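Local coordinates for protein glycerophosphodiester phosphodiesterase (Cytophaga hutchinsonii ATCC 33406, PDB 3CH0) that belongs to the glycerophosphodiester phosphodiesterase family and adopts the TIM-barrel type of fold common to that clan, at residues A27-A32 against T38-D43; K31-G36 against E122-L127; D43-K48 against V53-T58. One frame throughout, in Å; residues are numbered along the deposited sequence.

Contact 1: residues A27-A32 against T38-D43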
loop_
_atom_site.group_PDB
_atom_site.type_symbol
_atom_site.label_atom_id
_atom_site.label_comp_id
_atom_site.label_asym_id
_atom_site.label_seq_id
_atom_site.Cartn_x
_atom_site.Cartn_y
_atom_site.Cartn_z
ATOM N N ALA A 27 -13.804 -5.306 2.237
ATOM C CA ALA A 27 -14.842 -4.305 1.892
ATOM C C ALA A 27 -14.237 -3.108 1.149
ATOM O O ALA A 27 -14.772 -2.674 0.131
ATOM C CB ALA A 27 -15.599 -3.843 3.122
ATOM N N ALA A 28 -13.131 -2.562 1.662
ATOM C CA ALA A 28 -12.500 -1.433 1.005
ATOM C C ALA A 28 -12.012 -1.765 -0.400
ATOM O O ALA A 28 -12.146 -0.979 -1.341
ATOM C CB ALA A 28 -11.297 -0.866 1.871
ATOM N N PHE A 29 -11.403 -2.942 -0.542
ATOM C CA PHE A 29 -10.903 -3.322 -1.856
ATOM C C PHE A 29 -12.043 -3.524 -2.836
ATOM O O PHE A 29 -11.937 -3.142 -3.977
ATOM C CB PHE A 29 -10.025 -4.543 -1.855
ATOM C CG PHE A 29 -8.783 -4.351 -1.015
ATOM C CD1 PHE A 29 -7.904 -3.345 -1.328
ATOM C CD2 PHE A 29 -8.521 -5.150 0.087
ATOM C CE1 PHE A 29 -6.772 -3.132 -0.561
ATOM C CE2 PHE A 29 -7.373 -4.925 0.877
ATOM C CZ PHE A 29 -6.540 -3.890 0.524
ATOM N N THR A 30 -13.123 -4.112 -2.379
ATOM C CA THR A 30 -14.298 -4.336 -3.256
ATOM C C THR A 30 -14.927 -3.034 -3.693
ATOM O O THR A 30 -15.184 -2.843 -4.856
ATOM C CB THR A 30 -15.337 -5.188 -2.526
ATOM O OG1 THR A 30 -14.753 -6.426 -2.061
ATOM C CG2 THR A 30 -16.545 -5.493 -3.460
ATOM N N LYS A 31 -15.076 -2.081 -2.765
ATOM C CA LYS A 31 -15.544 -0.746 -3.104
ATOM C C LYS A 31 -14.643 -0.078 -4.136
ATOM O O LYS A 31 -15.136 0.521 -5.099
ATOM C CB LYS A 31 -15.652 0.097 -1.828
ATOM C CG LYS A 31 -15.951 1.568 -2.026
ATOM C CD LYS A 31 -17.305 1.852 -2.492
ATOM C CE LYS A 31 -17.519 3.367 -2.548
ATOM N NZ LYS A 31 -18.830 3.685 -3.189
ATOM N N ALA A 32 -13.321 -0.106 -3.928
ATOM C CA ALA A 32 -12.430 0.553 -4.866
ATOM C C ALA A 32 -12.541 -0.112 -6.249
ATOM O O ALA A 32 -12.485 0.581 -7.274
ATOM C CB ALA A 32 -10.965 0.496 -4.323
ATOM N N THR A 38 -7.710 2.060 -10.965
ATOM C CA THR A 38 -6.784 1.337 -11.782
ATOM C C THR A 38 -6.078 0.239 -10.941
ATOM O O THR A 38 -5.787 -0.859 -11.429
ATOM C CB THR A 38 -5.693 2.299 -12.278
ATOM O OG1 THR A 38 -6.259 3.496 -12.790
ATOM C CG2 THR A 38 -4.775 1.578 -13.302
ATOM N N THR A 39 -5.778 0.589 -9.686
ATOM C CA THR A 39 -4.873 -0.177 -8.821
ATOM C C THR A 39 -5.377 -0.183 -7.389
ATOM O O THR A 39 -5.821 0.873 -6.866
ATOM C CB THR A 39 -3.506 0.508 -8.833
ATOM O OG1 THR A 39 -3.020 0.558 -10.193
ATOM C CG2 THR A 39 -2.423 -0.210 -7.968
ATOM N N LEU A 40 -5.323 -1.359 -6.789
ATOM C CA LEU A 40 -5.538 -1.483 -5.348
ATOM C C LEU A 40 -4.150 -1.327 -4.716
ATOM O O LEU A 40 -3.240 -2.085 -5.049
ATOM C CB LEU A 40 -6.089 -2.842 -5.007
ATOM C CG LEU A 40 -7.407 -3.241 -5.724
ATOM C CD1 LEU A 40 -7.797 -4.679 -5.331
ATOM C CD2 LEU A 40 -8.497 -2.259 -5.331
ATOM N N GLU A 41 -4.027 -0.387 -3.802
ATOM C CA GLU A 41 -2.824 -0.142 -3.046
ATOM C C GLU A 41 -3.018 -0.710 -1.613
ATOM O O GLU A 41 -4.103 -0.617 -1.013
ATOM C CB GLU A 41 -2.481 1.347 -3.029
ATOM C CG GLU A 41 -1.134 1.716 -2.406
ATOM C CD GLU A 41 -1.073 1.638 -0.902
ATOM O OE1 GLU A 41 -2.100 1.682 -0.168
ATOM O OE2 GLU A 41 0.057 1.582 -0.355
ATOM N N PHE A 42 -2.000 -1.355 -1.055
ATOM C CA PHE A 42 -2.181 -2.014 0.223
ATOM C C PHE A 42 -0.820 -2.389 0.783
ATOM O O PHE A 42 0.189 -2.257 0.133
ATOM C CB PHE A 42 -3.050 -3.280 0.089
ATOM C CG PHE A 42 -2.556 -4.191 -0.997
ATOM C CD1 PHE A 42 -2.961 -4.016 -2.308
ATOM C CD2 PHE A 42 -1.662 -5.244 -0.716
ATOM C CE1 PHE A 42 -2.472 -4.785 -3.319
ATOM C CE2 PHE A 42 -1.139 -6.021 -1.726
ATOM C CZ PHE A 42 -1.550 -5.802 -3.025
ATOM N N ASP A 43 -0.829 -2.864 2.024
ATOM C CA ASP A 43 0.358 -3.099 2.848
ATOM C C ASP A 43 0.365 -4.536 3.299
ATOM O O ASP A 43 -0.691 -5.113 3.542
ATOM C CB ASP A 43 0.219 -2.218 4.053
ATOM C CG ASP A 43 -0.018 -0.779 3.699
ATOM O OD1 ASP A 43 0.888 -0.205 3.084
ATOM O OD2 ASP A 43 -1.043 -0.160 4.086
#
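Phe29 and Leu40 lie where helix 26-35 passes over strand 39-46, and apolar contacts carry most of the join. The two methyls of Leu40 divide the work: CD1 comes within 4.1 Å of Phe29 CB, while CD2 sits 3.8 Å from Ala32 CB, one helical turn further on, and also meets the backbone O of Phe29. A branched side chain suits this place because it can fill both positions at once, and the small Ala32 lets the strand come close. The helix runs back over the strand; the axes of the two short segments approach to 9.2 Å, at 157° between their N-to-C directions, as expected within the beta-alpha-beta crossover of strand 10-13, helix 26-35 and strand 39-46, built from the successive beta-alpha units of a TIM barrel. Aromatic contacts take over further along the strand. With CG anti to its own carbonyl carbon (chi1 -61°), Phe29 reaches forward until CZ is 3.6 Å from Phe42 CB. The two phenyl planes are turned 87° apart, their centroids separated by 5.9 Å in an oblique pairing. One polar atom joins in: Glu41 O meets the edge of the Phe29 ring, in its plane, 3.7 Å from CE1. Leu120 of helix 117-127 touches Phe29, Leu40 and Phe42 alike.

Contact 2: residues K31-G36 against E122-L127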
loop_
_atom_site.group_PDB
_atom_site.type_symbol
_atom_site.label_atom_id
_atom_site.label_comp_id
_atom_site.label_asym_id
_atom_site.label_seq_id
_atom_site.Cartn_x
_atom_site.Cartn_y
_atom_site.Cartn_z
ATOM N N LYS A 31 -15.076 -2.081 -2.765
ATOM C CA LYS A 31 -15.544 -0.746 -3.104
ATOM C C LYS A 31 -14.643 -0.078 -4.136
ATOM O O LYS A 31 -15.136 0.521 -5.099
ATOM C CB LYS A 31 -15.652 0.097 -1.828
ATOM C CG LYS A 31 -15.951 1.568 -2.026
ATOM C CD LYS A 31 -17.305 1.852 -2.492
ATOM C CE LYS A 31 -17.519 3.367 -2.548
ATOM N NZ LYS A 31 -18.830 3.685 -3.189
ATOM N N ALA A 32 -13.321 -0.106 -3.928
ATOM C CA ALA A 32 -12.430 0.553 -4.866
ATOM C C ALA A 32 -12.541 -0.112 -6.249
ATOM O O ALA A 32 -12.485 0.581 -7.274
ATOM C CB ALA A 32 -10.965 0.496 -4.323
ATOM N N LEU A 33 -12.631 -1.434 -6.278
ATOM C CA LEU A 33 -12.762 -2.192 -7.527
ATOM C C LEU A 33 -14.025 -1.732 -8.271
ATOM O O LEU A 33 -13.975 -1.355 -9.446
ATOM C CB LEU A 33 -12.898 -3.685 -7.213
ATOM C CG LEU A 33 -11.667 -4.559 -7.047
ATOM C CD1 LEU A 33 -11.893 -5.662 -5.939
ATOM C CD2 LEU A 33 -11.281 -5.210 -8.365
ATOM N N LEU A 34 -15.111 -1.661 -7.532
ATOM C CA LEU A 34 -16.397 -1.286 -8.128
ATOM C C LEU A 34 -16.413 0.171 -8.542
ATOM O O LEU A 34 -17.132 0.526 -9.489
ATOM C CB LEU A 34 -17.520 -1.577 -7.178
ATOM C CG LEU A 34 -17.799 -3.055 -6.908
ATOM C CD1 LEU A 34 -18.857 -3.222 -5.856
ATOM C CD2 LEU A 34 -18.191 -3.787 -8.172
ATOM N N LEU A 35 -15.676 1.047 -7.857
ATOM C CA LEU A 35 -15.595 2.443 -8.257
ATOM C C LEU A 35 -14.874 2.570 -9.563
ATOM O O LEU A 35 -15.137 3.526 -10.318
ATOM C CB LEU A 35 -14.836 3.260 -7.196
ATOM C CG LEU A 35 -15.530 3.764 -5.945
ATOM C CD1 LEU A 35 -14.518 4.459 -4.969
ATOM C CD2 LEU A 35 -16.665 4.723 -6.255
ATOM N N GLY A 36 -13.935 1.653 -9.810
ATOM C CA GLY A 36 -13.179 1.637 -11.027
ATOM C C GLY A 36 -11.746 2.087 -10.923
ATOM O O GLY A 36 -11.150 2.486 -11.931
ATOM N N GLU A 122 -7.839 -13.224 -4.526
ATOM C CA GLU A 122 -8.896 -14.096 -5.055
ATOM C C GLU A 122 -10.201 -13.295 -5.205
ATOM O O GLU A 122 -10.970 -13.565 -6.127
ATOM C CB GLU A 122 -8.989 -15.423 -4.271
ATOM C CG GLU A 122 -7.744 -16.351 -4.536
ATOM C CD GLU A 122 -7.684 -17.607 -3.642
ATOM O OE1 GLU A 122 -8.666 -17.849 -2.912
ATOM O OE2 GLU A 122 -6.647 -18.329 -3.652
ATOM N N THR A 123 -10.425 -12.286 -4.356
ATOM C CA THR A 123 -11.551 -11.371 -4.487
ATOM C C THR A 123 -11.395 -10.477 -5.712
ATOM O O THR A 123 -12.323 -10.336 -6.527
ATOM C CB THR A 123 -11.729 -10.464 -3.208
ATOM O OG1 THR A 123 -12.000 -11.292 -2.077
ATOM C CG2 THR A 123 -12.830 -9.386 -3.379
ATOM N N ALA A 124 -10.258 -9.808 -5.838
ATOM C CA ALA A 124 -10.014 -8.890 -6.905
ATOM C C ALA A 124 -10.026 -9.602 -8.267
ATOM O O ALA A 124 -10.585 -9.085 -9.224
ATOM C CB ALA A 124 -8.686 -8.146 -6.678
ATOM N N GLU A 125 -9.351 -10.749 -8.351
ATOM C CA GLU A 125 -9.284 -11.467 -9.614
ATOM C C GLU A 125 -10.649 -11.960 -10.064
ATOM O O GLU A 125 -10.870 -12.057 -11.271
ATOM C CB GLU A 125 -8.330 -12.649 -9.516
ATOM C CG GLU A 125 -6.878 -12.196 -9.397
ATOM C CD GLU A 125 -6.405 -11.400 -10.596
ATOM O OE1 GLU A 125 -6.327 -11.991 -11.711
ATOM O OE2 GLU A 125 -6.102 -10.162 -10.485
ATOM N N LYS A 126 -11.504 -12.340 -9.117
ATOM C CA LYS A 126 -12.884 -12.772 -9.522
ATOM C C LYS A 126 -13.632 -11.603 -10.160
ATOM O O LYS A 126 -14.461 -11.790 -11.086
ATOM C CB LYS A 126 -13.663 -13.267 -8.303
ATOM C CG LYS A 126 -15.098 -13.706 -8.620
ATOM N N LEU A 127 -13.391 -10.395 -9.675
ATOM C CA LEU A 127 -14.108 -9.222 -10.136
ATOM C C LEU A 127 -13.499 -8.604 -11.374
ATOM O O LEU A 127 -14.220 -7.982 -12.151
ATOM C CB LEU A 127 -14.180 -8.170 -9.054
ATOM C CG LEU A 127 -15.060 -8.558 -7.851
ATOM C CD1 LEU A 127 -14.919 -7.601 -6.606
ATOM C CD2 LEU A 127 -16.554 -8.601 -8.351
#
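Leu33 reaches across to helix 117-127 and meets Ala124 and Leu127, which follow one another a turn apart on that helix. Its CG lies anti to the carbonyl carbon, with chi1 -87°, and chi2 at 144° falls short of a fully staggered value; this rotation presents both methyls to the facing helix. CD1 does most of the touching, 3.7 Å from Leu127 CD1 and 3.9 Å from Ala124 CA. The other branch, CD2, rests 4.0 Å from Ala124 O. Alanine suits the middle of this contact, since its single methyl, with CB 4.1 Å from Leu33 CD1, lets the leucine lie close to the backbone. Leu127 extends its CD1 toward the same methyl of Leu33, at the more exposed side of the contact. Three residues beyond Leu33 the helix ends in a Schellman motif at Gly36, whose positive phi of 106° suits a residue without a side chain. Apolar contacts thus bring together two helices well separated in sequence. Beneath them runs strand 39-46, whose Leu40 touches Ala124, while Thr123 and Leu127 also pack on Thr30 of helix 26-35.

Contact 3: residues D43-K48 against V53-T58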
loop_
_atom_site.group_PDB
_atom_site.type_symbol
_atom_site.label_atom_id
_atom_site.label_comp_id
_atom_site.label_asym_id
_atom_site.label_seq_id
_atom_site.Cartn_x
_atom_site.Cartn_y
_atom_site.Cartn_z
ATOM N N ASP A 43 -0.829 -2.864 2.024
ATOM C CA ASP A 43 0.358 -3.099 2.848
ATOM C C ASP A 43 0.365 -4.536 3.299
ATOM O O ASP A 43 -0.691 -5.113 3.542
ATOM C CB ASP A 43 0.219 -2.218 4.053
ATOM C CG ASP A 43 -0.018 -0.779 3.699
ATOM O OD1 ASP A 43 0.888 -0.205 3.084
ATOM O OD2 ASP A 43 -1.043 -0.160 4.086
ATOM N N LEU A 44 1.567 -5.128 3.380
ATOM C CA LEU A 44 1.734 -6.529 3.705
ATOM C C LEU A 44 2.695 -6.750 4.847
ATOM O O LEU A 44 3.775 -6.123 4.931
ATOM C CB LEU A 44 2.229 -7.324 2.501
ATOM C CG LEU A 44 1.434 -7.178 1.195
ATOM C CD1 LEU A 44 2.114 -7.810 -0.022
ATOM C CD2 LEU A 44 0.037 -7.775 1.402
ATOM N N VAL A 45 2.252 -7.641 5.734
ATOM C CA VAL A 45 3.032 -8.123 6.887
ATOM C C VAL A 45 2.872 -9.643 6.963
ATOM O O VAL A 45 2.175 -10.233 6.131
ATOM C CB VAL A 45 2.707 -7.403 8.174
ATOM C CG1 VAL A 45 2.742 -5.856 7.986
ATOM C CG2 VAL A 45 1.320 -7.906 8.706
ATOM N N ILE A 46 3.617 -10.263 7.889
ATOM C CA ILE A 46 3.652 -11.733 8.065
ATOM C C ILE A 46 3.215 -12.133 9.481
ATOM O O ILE A 46 3.612 -11.501 10.434
ATOM C CB ILE A 46 5.067 -12.263 7.829
ATOM C CG1 ILE A 46 5.643 -11.728 6.483
ATOM C CG2 ILE A 46 5.083 -13.822 7.798
ATOM C CD1 ILE A 46 4.884 -12.083 5.221
ATOM N N SER A 47 2.324 -13.126 9.550
ATOM C CA SER A 47 1.904 -13.690 10.822
ATOM C C SER A 47 2.987 -14.653 11.332
ATOM O O SER A 47 3.885 -15.048 10.586
ATOM C CB SER A 47 0.600 -14.482 10.666
ATOM O OG SER A 47 0.776 -15.610 9.805
ATOM N N LYS A 48 2.847 -15.026 12.605
ATOM C CA LYS A 48 3.721 -16.080 13.218
ATOM C C LYS A 48 3.832 -17.323 12.382
ATOM O O LYS A 48 4.925 -17.889 12.257
ATOM C CB LYS A 48 3.225 -16.414 14.594
ATOM C CG LYS A 48 4.126 -17.397 15.354
ATOM C CD LYS A 48 3.713 -17.422 16.814
ATOM C CE LYS A 48 4.433 -18.547 17.558
ATOM N NZ LYS A 48 3.696 -18.846 18.833
ATOM N N VAL A 53 -0.413 -11.294 5.507
ATOM C CA VAL A 53 -1.580 -10.591 5.984
ATOM C C VAL A 53 -1.584 -9.156 5.452
ATOM O O VAL A 53 -0.516 -8.488 5.405
ATOM C CB VAL A 53 -1.583 -10.563 7.506
ATOM C CG1 VAL A 53 -2.852 -9.851 8.103
ATOM C CG2 VAL A 53 -1.471 -11.996 8.109
ATOM N N VAL A 54 -2.750 -8.679 5.023
ATOM C CA VAL A 54 -2.888 -7.288 4.583
ATOM C C VAL A 54 -3.056 -6.391 5.795
ATOM O O VAL A 54 -4.016 -6.539 6.554
ATOM C CB VAL A 54 -4.062 -7.078 3.603
ATOM C CG1 VAL A 54 -4.019 -5.660 2.971
ATOM C CG2 VAL A 54 -4.044 -8.103 2.484
ATOM N N SER A 55 -2.056 -5.536 6.071
ATOM C CA SER A 55 -2.041 -4.706 7.252
ATOM C C SER A 55 -0.993 -3.614 7.100
ATOM O O SER A 55 0.123 -3.902 6.681
ATOM C CB SER A 55 -1.660 -5.558 8.474
ATOM O OG SER A 55 -1.764 -4.784 9.640
ATOM N N HIS A 56 -1.358 -2.395 7.468
ATOM C CA HIS A 56 -0.399 -1.270 7.413
ATOM C C HIS A 56 0.742 -1.419 8.395
ATOM O O HIS A 56 1.872 -0.970 8.145
ATOM C CB HIS A 56 -1.111 0.060 7.681
ATOM C CG HIS A 56 -0.198 1.225 7.609
ATOM N ND1 HIS A 56 0.362 1.804 8.731
ATOM C CD2 HIS A 56 0.374 1.837 6.545
ATOM C CE1 HIS A 56 1.185 2.770 8.344
ATOM N NE2 HIS A 56 1.220 2.797 7.020
ATOM N N ASP A 57 0.471 -2.016 9.551
ATOM C CA ASP A 57 1.454 -2.185 10.645
ATOM C C ASP A 57 1.588 -3.639 10.989
ATOM O O ASP A 57 0.692 -4.465 10.754
ATOM C CB ASP A 57 1.060 -1.342 11.845
ATOM C CG ASP A 57 1.244 0.136 11.567
ATOM O OD1 ASP A 57 2.416 0.661 11.610
ATOM O OD2 ASP A 57 0.233 0.775 11.203
ATOM N N THR A 58 2.729 -3.973 11.583
ATOM C CA THR A 58 2.997 -5.283 12.119
ATOM C C THR A 58 2.332 -5.510 13.480
ATOM O O THR A 58 2.617 -6.527 14.079
ATOM C CB THR A 58 4.494 -5.553 12.236
ATOM O OG1 THR A 58 5.054 -4.557 13.089
ATOM C CG2 THR A 58 5.147 -5.437 10.849
#
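His56 and Asp43 lie side by side and point the same way, yet no hydrogen bond joins them: Asp43 OD2 comes to the edge of the imidazole, in its plane, 3.5 Å from CD2, and the carboxylate is turned 81° from the ring. One of the ring's bonds goes to its own neighbour, from His56 ND1 to Asp57 OD2 at 2.7 Å, nearly in the ring plane but reaching the carboxylate from above. His56 CG is anti to the backbone N (chi1 -179°), which lays the ring alongside Asp43, with CB and CD2 both against OD2.

The backbones form an antiparallel beta hairpin. Val45 and Val53 are a hydrogen-bonded pair, exchanging N-H...O bonds of 2.9 Å in both directions; the one from Val45 N to Val53 O is nearly straight, at 173°. Leu44 and Val54 form the adjoining non-hydrogen-bonded pair. Ser55 N then bonds to Asp43 O at 2.9 Å as the chain leaves the strand.

Beta-branched valine suits the extended chain, and Val45 uses both methyls: CG2 meets Ser55 CB, while CG1 lies 3.8 Å from Thr58 CG2, under the turn. Ser55 OG ties that turn together through a 2.7 Å bond to Asp57 O, in the carbonyl plane on a lone pair, and also bonds Lys114.

Asp43 OD2 is held by Asn24, and His56 NE2 bonds a bound citric acid molecule, probably from the crystallisation liquor, which is consistent with a pocket at this end of the hairpin that can accept an anionic molecule. With ND1 donating a hydrogen bond to Asp57 OD2, that bond probably fixes the rotation of the imidazole and leaves NE2 directed toward the ligand.

How the contacts relate
From the N terminus, helix 26-35 comes first and takes part in both contact 1 and contact 2. Contact 1 closes a short loop almost at once, where the chain turns back from the helix into strand 39-46. Contact 3 follows in series, sharing Asp43 and closing the hairpin to strand 52-54. Contact 2 opens on the same helix but closes only at helix 117-127, so the whole of contact 3 nests inside its long loop. Contacts 1 and 2 touch through Leu40 and Ala124, and contacts 1 and 3 through Phe29 and Val54; contacts 2 and 3 stay about 9 Å apart at their nearest atoms. Together they tie two outer helices and a hairpin to one barrel strand.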